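Local coordinates for LRA-12 (Uncultured bacterium, PDB 5AEB), which probably hydrolyses beta-lactam antibiotics, carbapenems among them, as a class B3 metallo-beta-lactamase with two zinc ions in its active site, at residues A[172-177]-A[241-246]; A[234-239]-A[248-253]. All blocks are in the same frame, centred on the assembly; numbering follows the deposited sequence.

Contact 1. Residues A[172-177]-A[241-246]; sequences TKDEQR and DGYNPK. With SO4 (sulfate ion), chain E; SO4 (sulfate ion), chain F.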
loop_
_atom_site.group_PDB
_atom_site.type_symbol
_atom_site.label_atom_id
_atom_site.label_comp_id
_atom_site.label_asym_id
_atom_site.label_seq_id
_atom_site.Cartn_x
_atom_site.Cartn_y
_atom_site.Cartn_z
ATOM N N THR A 172 12.231 5.596 -10.582
ATOM C CA THR A 172 11.669 5.935 -11.886
ATOM C C THR A 172 12.371 7.127 -12.478
ATOM O O THR A 172 13.064 7.858 -11.776
ATOM C CB THR A 172 10.253 6.515 -11.831
ATOM O OG1 THR A 172 9.771 6.583 -10.499
ATOM C CG2 THR A 172 9.342 5.777 -12.714
ATOM N N LYS A 173 12.092 7.383 -13.749
ATOM C CA LYS A 173 12.588 8.578 -14.398
ATOM C C LYS A 173 11.525 9.229 -15.290
ATOM O O LYS A 173 10.653 8.551 -15.855
ATOM C CB LYS A 173 13.848 8.251 -15.193
ATOM C CG LYS A 173 13.613 7.268 -16.331
ATOM C CD LYS A 173 14.847 7.110 -17.207
ATOM C CE LYS A 173 15.899 6.206 -16.581
ATOM N NZ LYS A 173 17.162 6.244 -17.381
ATOM N N ASP A 174 11.575 10.553 -15.372
ATOM C CA ASP A 174 10.952 11.267 -16.465
ATOM C C ASP A 174 12.064 11.646 -17.460
ATOM O O ASP A 174 13.148 11.067 -17.397
ATOM C CB ASP A 174 10.125 12.454 -15.950
ATOM C CG ASP A 174 10.928 13.446 -15.109
ATOM O OD1 ASP A 174 12.148 13.625 -15.360
ATOM O OD2 ASP A 174 10.310 14.082 -14.217
ATOM N N GLU A 175 11.813 12.586 -18.375
ATOM C CA GLU A 175 12.830 12.969 -19.370
ATOM C C GLU A 175 13.965 13.845 -18.833
ATOM O O GLU A 175 15.002 13.974 -19.489
ATOM C CB GLU A 175 12.200 13.644 -20.588
ATOM C CG GLU A 175 11.785 12.672 -21.680
ATOM C CD GLU A 175 11.036 13.354 -22.814
ATOM O OE1 GLU A 175 11.337 14.538 -23.120
ATOM O OE2 GLU A 175 10.144 12.705 -23.399
ATOM N N GLN A 176 13.768 14.429 -17.651
ATOM C CA GLN A 176 14.758 15.322 -17.037
ATOM C C GLN A 176 15.534 14.707 -15.870
ATOM O O GLN A 176 16.688 15.061 -15.620
ATOM C CB GLN A 176 14.077 16.618 -16.570
ATOM C CG GLN A 176 13.672 17.568 -17.701
ATOM C CD GLN A 176 14.850 18.024 -18.569
ATOM O OE1 GLN A 176 15.934 18.339 -18.062
ATOM N NE2 GLN A 176 14.638 18.064 -19.885
ATOM N N ARG A 177 14.901 13.774 -15.165
ATOM C CA ARG A 177 15.391 13.343 -13.873
ATOM C C ARG A 177 14.871 11.975 -13.407
ATOM O O ARG A 177 13.752 11.557 -13.751
ATOM C CB ARG A 177 15.052 14.424 -12.827
ATOM C CG ARG A 177 15.303 13.999 -11.408
ATOM C CD ARG A 177 15.311 15.162 -10.449
ATOM N NE ARG A 177 15.560 14.644 -9.112
ATOM C CZ ARG A 177 15.512 15.366 -8.005
ATOM N NH1 ARG A 177 15.203 16.655 -8.053
ATOM N NH2 ARG A 177 15.746 14.782 -6.851
ATOM N N ASP A 241 -3.437 20.068 -11.491
ATOM C CA ASP A 241 -2.115 20.656 -11.246
ATOM C C ASP A 241 -1.171 20.417 -12.412
ATOM O O ASP A 241 -0.290 21.234 -12.692
ATOM C CB ASP A 241 -1.452 20.066 -9.988
ATOM C CG ASP A 241 -1.963 20.680 -8.694
ATOM O OD1 ASP A 241 -2.889 21.506 -8.730
ATOM O OD2 ASP A 241 -1.434 20.308 -7.626
ATOM N N GLY A 242 -1.341 19.285 -13.082
ATOM C CA GLY A 242 -0.346 18.847 -14.045
ATOM C C GLY A 242 0.819 18.195 -13.329
ATOM O O GLY A 242 0.828 18.083 -12.096
ATOM N N TYR A 243 1.804 17.763 -14.110
ATOM C CA TYR A 243 2.977 17.051 -13.618
ATOM C C TYR A 243 3.877 17.893 -12.690
ATOM O O TYR A 243 4.386 18.931 -13.087
ATOM C CB TYR A 243 3.771 16.533 -14.815
ATOM C CG TYR A 243 4.868 15.571 -14.459
ATOM C CD1 TYR A 243 4.583 14.403 -13.774
ATOM C CD2 TYR A 243 6.194 15.824 -14.829
ATOM C CE1 TYR A 243 5.579 13.510 -13.452
ATOM C CE2 TYR A 243 7.207 14.937 -14.505
ATOM C CZ TYR A 243 6.882 13.777 -13.818
ATOM O OH TYR A 243 7.842 12.873 -13.488
ATOM N N ASN A 244 4.063 17.436 -11.453
ATOM C CA ASN A 244 4.957 18.106 -10.517
ATOM C C ASN A 244 5.502 17.189 -9.427
ATOM O O ASN A 244 5.016 17.243 -8.295
ATOM C CB ASN A 244 4.264 19.290 -9.844
ATOM C CG ASN A 244 5.254 20.227 -9.145
ATOM O OD1 ASN A 244 6.461 20.226 -9.437
ATOM N ND2 ASN A 244 4.741 21.044 -8.229
ATOM N N PRO A 245 6.530 16.375 -9.755
ATOM C CA PRO A 245 7.165 15.451 -8.790
ATOM C C PRO A 245 7.646 16.145 -7.509
ATOM O O PRO A 245 7.660 15.536 -6.412
ATOM C CB PRO A 245 8.382 14.909 -9.545
ATOM C CG PRO A 245 8.201 15.277 -10.972
ATOM C CD PRO A 245 7.162 16.342 -11.092
ATOM N N LYS A 246 8.040 17.410 -7.631
ATOM C CA LYS A 246 8.657 18.094 -6.485
ATOM C C LYS A 246 7.706 18.342 -5.301
ATOM O O LYS A 246 8.153 18.374 -4.145
ATOM C CB LYS A 246 9.425 19.344 -6.934
ATOM C CG LYS A 246 10.644 18.951 -7.783
ATOM C CD LYS A 246 11.273 20.130 -8.482
ATOM C CE LYS A 246 12.392 19.680 -9.402
ATOM N NZ LYS A 246 13.066 20.903 -9.957
HETATM S S SO4 E . -3.365 16.442 -13.082
HETATM O O1 SO4 E . -2.199 16.689 -12.189
HETATM O O2 SO4 E . -4.617 16.344 -12.274
HETATM O O3 SO4 E . -3.117 15.187 -13.840
HETATM O O4 SO4 E . -3.463 17.550 -14.069
HETATM S S SO4 F . 8.224 13.688 -19.249
HETATM O O1 SO4 F . 9.564 14.311 -19.357
HETATM O O2 SO4 F . 8.376 12.231 -19.531
HETATM O O3 SO4 F . 7.288 14.328 -20.210
HETATM O O4 SO4 F . 7.685 13.945 -17.889
#
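Asp174 and Tyr243 carry this small surface contact through one hydrogen bond. CB of Asp174 lies 3.4 Å from OH of Tyr243 and also sits beside the chain F sulfate, an ion probably from the crystallisation liquor like its chain E counterpart; its O4 is 3.5 Å from Asp174 CB. A chi1 of 57° sets CG between the backbone N and the carbonyl carbon, and chi2 of 32° then turns OD1 back over the turn and OD2 toward Tyr243. OD1 accepts from two backbone amides: Gln176 N, which comes from above the carboxylate plane, and Arg177 N, 2.8 Å from Asp174 OD1 and nearly in line with the C-O bond. The first closes an Asx turn and the second extends it to an Asx motif. OD2 receives the hydroxyl proton of Tyr243, with OH 2.8 Å from Asp174 OD2, on the anti side. OD2 lies at the edge of the phenol ring, whose plane is turned 75° from the carboxylate. Pro245 CD rests over the centre of one ring face, 3.6 Å above it; Arg25 makes a cation-pi contact with Tyr243 and also binds the sulfate held by Glu175 N. The phenol oxygen takes a hydrogen bond from Gly28 N as well. Farther out, Lys246 CE approaches Arg177 NH1 to 4.3 Å. Asp174 N bonds to Arg177 O; the contact pins the beta hairpin 166-184, whose turn is closed by an Asx motif, to the loop preceding helix 251-267 in the metallo-beta-lactamase fold.

Contact 2. Residues A[234-239]-A[248-253]; sequences HSKHKP and FMDRKG. With SO4 (sulfate ion), chain E.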
loop_
_atom_site.group_PDB
_atom_site.type_symbol
_atom_site.label_atom_id
_atom_site.label_comp_id
_atom_site.label_asym_id
_atom_site.label_seq_id
_atom_site.Cartn_x
_atom_site.Cartn_y
_atom_site.Cartn_z
ATOM N N HIS A 234 -3.601 15.550 -0.581
ATOM C CA HIS A 234 -4.470 16.633 -0.985
ATOM C C HIS A 234 -3.976 18.022 -0.707
ATOM O O HIS A 234 -4.542 18.968 -1.238
ATOM C CB HIS A 234 -5.857 16.405 -0.436
ATOM C CG HIS A 234 -6.431 15.113 -0.882
ATOM N ND1 HIS A 234 -6.738 14.872 -2.168
ATOM C CD2 HIS A 234 -6.670 13.945 -0.192
ATOM C CE1 HIS A 234 -7.211 13.634 -2.283
ATOM N NE2 HIS A 234 -7.168 13.064 -1.071
ATOM N N SER A 235 -2.917 18.150 0.092
ATOM C CA SER A 235 -2.152 19.407 0.212
ATOM C C SER A 235 -1.082 19.540 -0.860
ATOM O O SER A 235 -0.638 20.624 -1.166
ATOM C CB SER A 235 -1.463 19.489 1.570
ATOM O OG SER A 235 -2.435 19.451 2.596
ATOM N N LYS A 236 -0.641 18.433 -1.418
ATOM C CA LYS A 236 0.480 18.458 -2.336
ATOM C C LYS A 236 -0.000 18.493 -3.781
ATOM O O LYS A 236 0.732 18.893 -4.664
ATOM C CB LYS A 236 1.364 17.239 -2.077
ATOM C CG LYS A 236 2.028 17.285 -0.708
ATOM C CD LYS A 236 2.569 15.923 -0.281
ATOM C CE LYS A 236 3.418 16.045 0.990
ATOM N NZ LYS A 236 3.879 14.691 1.465
ATOM N N HIS A 237 -1.244 18.078 -4.010
ATOM C CA HIS A 237 -1.781 17.974 -5.357
ATOM C C HIS A 237 -3.264 18.179 -5.398
ATOM O O HIS A 237 -3.996 17.569 -4.622
ATOM C CB HIS A 237 -1.424 16.620 -5.958
ATOM C CG HIS A 237 -2.048 16.361 -7.302
ATOM N ND1 HIS A 237 -3.303 15.899 -7.440
ATOM C CD2 HIS A 237 -1.541 16.499 -8.582
ATOM C CE1 HIS A 237 -3.585 15.753 -8.745
ATOM N NE2 HIS A 237 -2.507 16.120 -9.442
ATOM N N LYS A 238 -3.712 19.025 -6.327
ATOM C CA LYS A 238 -5.134 19.202 -6.646
ATOM C C LYS A 238 -5.395 18.659 -8.062
ATOM O O LYS A 238 -4.501 18.694 -8.911
ATOM C CB LYS A 238 -5.516 20.693 -6.650
ATOM C CG LYS A 238 -5.163 21.495 -5.408
ATOM C CD LYS A 238 -6.273 21.442 -4.374
ATOM C CE LYS A 238 -5.816 22.077 -3.073
ATOM N NZ LYS A 238 -6.107 21.152 -1.939
ATOM N N PRO A 239 -6.622 18.182 -8.340
ATOM C CA PRO A 239 -6.899 17.801 -9.727
ATOM C C PRO A 239 -6.618 18.974 -10.680
ATOM O O PRO A 239 -7.035 20.105 -10.423
ATOM C CB PRO A 239 -8.390 17.466 -9.707
ATOM C CG PRO A 239 -8.698 17.129 -8.289
ATOM C CD PRO A 239 -7.772 17.945 -7.449
ATOM N N PHE A 248 5.914 16.297 -3.993
ATOM C CA PHE A 248 5.927 15.074 -3.207
ATOM C C PHE A 248 7.252 14.822 -2.480
ATOM O O PHE A 248 7.414 13.819 -1.783
ATOM C CB PHE A 248 5.486 13.886 -4.087
ATOM C CG PHE A 248 4.055 13.983 -4.525
ATOM C CD1 PHE A 248 3.025 13.632 -3.659
ATOM C CD2 PHE A 248 3.731 14.472 -5.787
ATOM C CE1 PHE A 248 1.704 13.750 -4.065
ATOM C CE2 PHE A 248 2.420 14.581 -6.199
ATOM C CZ PHE A 248 1.403 14.239 -5.333
ATOM N N MET A 249 8.190 15.757 -2.640
ATOM C CA MET A 249 9.427 15.737 -1.890
ATOM C C MET A 249 9.144 16.366 -0.522
ATOM O O MET A 249 8.812 17.554 -0.432
ATOM C CB MET A 249 10.532 16.454 -2.655
ATOM C CG MET A 249 10.984 15.736 -3.938
ATOM S SD MET A 249 12.325 16.667 -4.781
ATOM C CE MET A 249 12.488 15.621 -6.231
ATOM N N ASP A 250 9.244 15.570 0.544
ATOM C CA ASP A 250 8.712 15.990 1.857
ATOM C C ASP A 250 9.308 15.142 2.969
ATOM O O ASP A 250 8.597 14.422 3.677
ATOM C CB ASP A 250 7.158 15.913 1.837
ATOM C CG ASP A 250 6.505 16.373 3.147
ATOM O OD1 ASP A 250 7.088 17.220 3.866
ATOM O OD2 ASP A 250 5.398 15.870 3.482
ATOM N N ARG A 251 10.625 15.219 3.121
ATOM C CA ARG A 251 11.271 14.494 4.166
ATOM C C ARG A 251 10.759 14.882 5.556
ATOM O O ARG A 251 10.528 13.994 6.390
ATOM C CB ARG A 251 12.792 14.617 4.045
ATOM C CG ARG A 251 13.562 13.768 5.043
ATOM C CD ARG A 251 13.306 12.288 4.864
ATOM N NE ARG A 251 13.654 11.580 6.101
ATOM C CZ ARG A 251 14.184 10.363 6.151
ATOM N NH1 ARG A 251 14.425 9.672 5.033
ATOM N NH2 ARG A 251 14.442 9.819 7.338
ATOM N N LYS A 252 10.538 16.181 5.789
ATOM C CA LYS A 252 10.004 16.660 7.080
ATOM C C LYS A 252 8.670 15.976 7.391
ATOM O O LYS A 252 8.461 15.533 8.520
ATOM C CB LYS A 252 9.822 18.193 7.134
ATOM C CG LYS A 252 9.578 18.701 8.554
ATOM C CD LYS A 252 9.460 20.212 8.698
ATOM C CE LYS A 252 8.398 20.765 7.770
ATOM N NZ LYS A 252 7.059 20.233 8.077
ATOM N N GLY A 253 7.788 15.880 6.380
ATOM C CA GLY A 253 6.477 15.251 6.578
ATOM C C GLY A 253 6.612 13.805 7.036
ATOM O O GLY A 253 5.936 13.361 7.956
HETATM S S SO4 E . -3.365 16.442 -13.082
HETATM O O1 SO4 E . -2.199 16.689 -12.189
HETATM O O2 SO4 E . -4.617 16.344 -12.274
HETATM O O3 SO4 E . -3.117 15.187 -13.840
HETATM O O4 SO4 E . -3.463 17.550 -14.069
HETATM O O HOH W 1 5.114 13.140 -0.439
#
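The backbones of Lys236 and Phe248 pass with their CA atoms 6.5 Å apart, where helix 233-236 ends and the chain returns toward helix 251-267. Asp250 is the N-cap of that second helix: its OD1 accepts from Gly253 N, 2.9 Å away, from well above the carboxylate plane. Lys236 NZ forms a salt bridge with Asp250 OD2 at 2.8 Å, meeting it on the anti side, the side chains crossing at about a right angle. One carboxylate thus caps a helix and anchors a lysine. The lysine chain is extended beyond CG and runs past the Phe248 ring, with CB over one face and 4.0 Å from Phe248 CE1. His237 leaves helical geometry, and its CB packs 3.7 Å from Phe248 CZ. With CG anti to the backbone N (chi1 174°), its imidazole extends to the chain E sulfate, whose O1 accepts from His237 NE2 at the ring edge, 2.8 Å away. At the other ring nitrogen, ND1 is hydrogen-bonded to Tyr21 OH, and the two bonds fix the ring's rotation. Lys236 NZ also donates to Phe231 O, and a water accepting from Lys236 NZ and donating to Phe248 O lies 2.7 Å from each.

Following the chain from its N terminus, strand 166-173 leads into the hairpin turn of contact 1, and the return strand 178-184 runs on toward helix 204-216, strand 222-225 and helix 233-236. Residues 234-239 then open contact 2, the loop 241-246 comes back to the turn, and residues 248-253 close contact 2 as helix 251-267 begins. The segments alternate, so the long loop of contact 1 and the short one of contact 2 cross. Their centres lie 14 Å apart; Arg177 packs on Met249, and the chain E sulfate is bound by both Gly242 and His237. Contact 1 ties the five-stranded sheet's hairpin to the connection between the last two helices; contact 2 folds that connection back on itself.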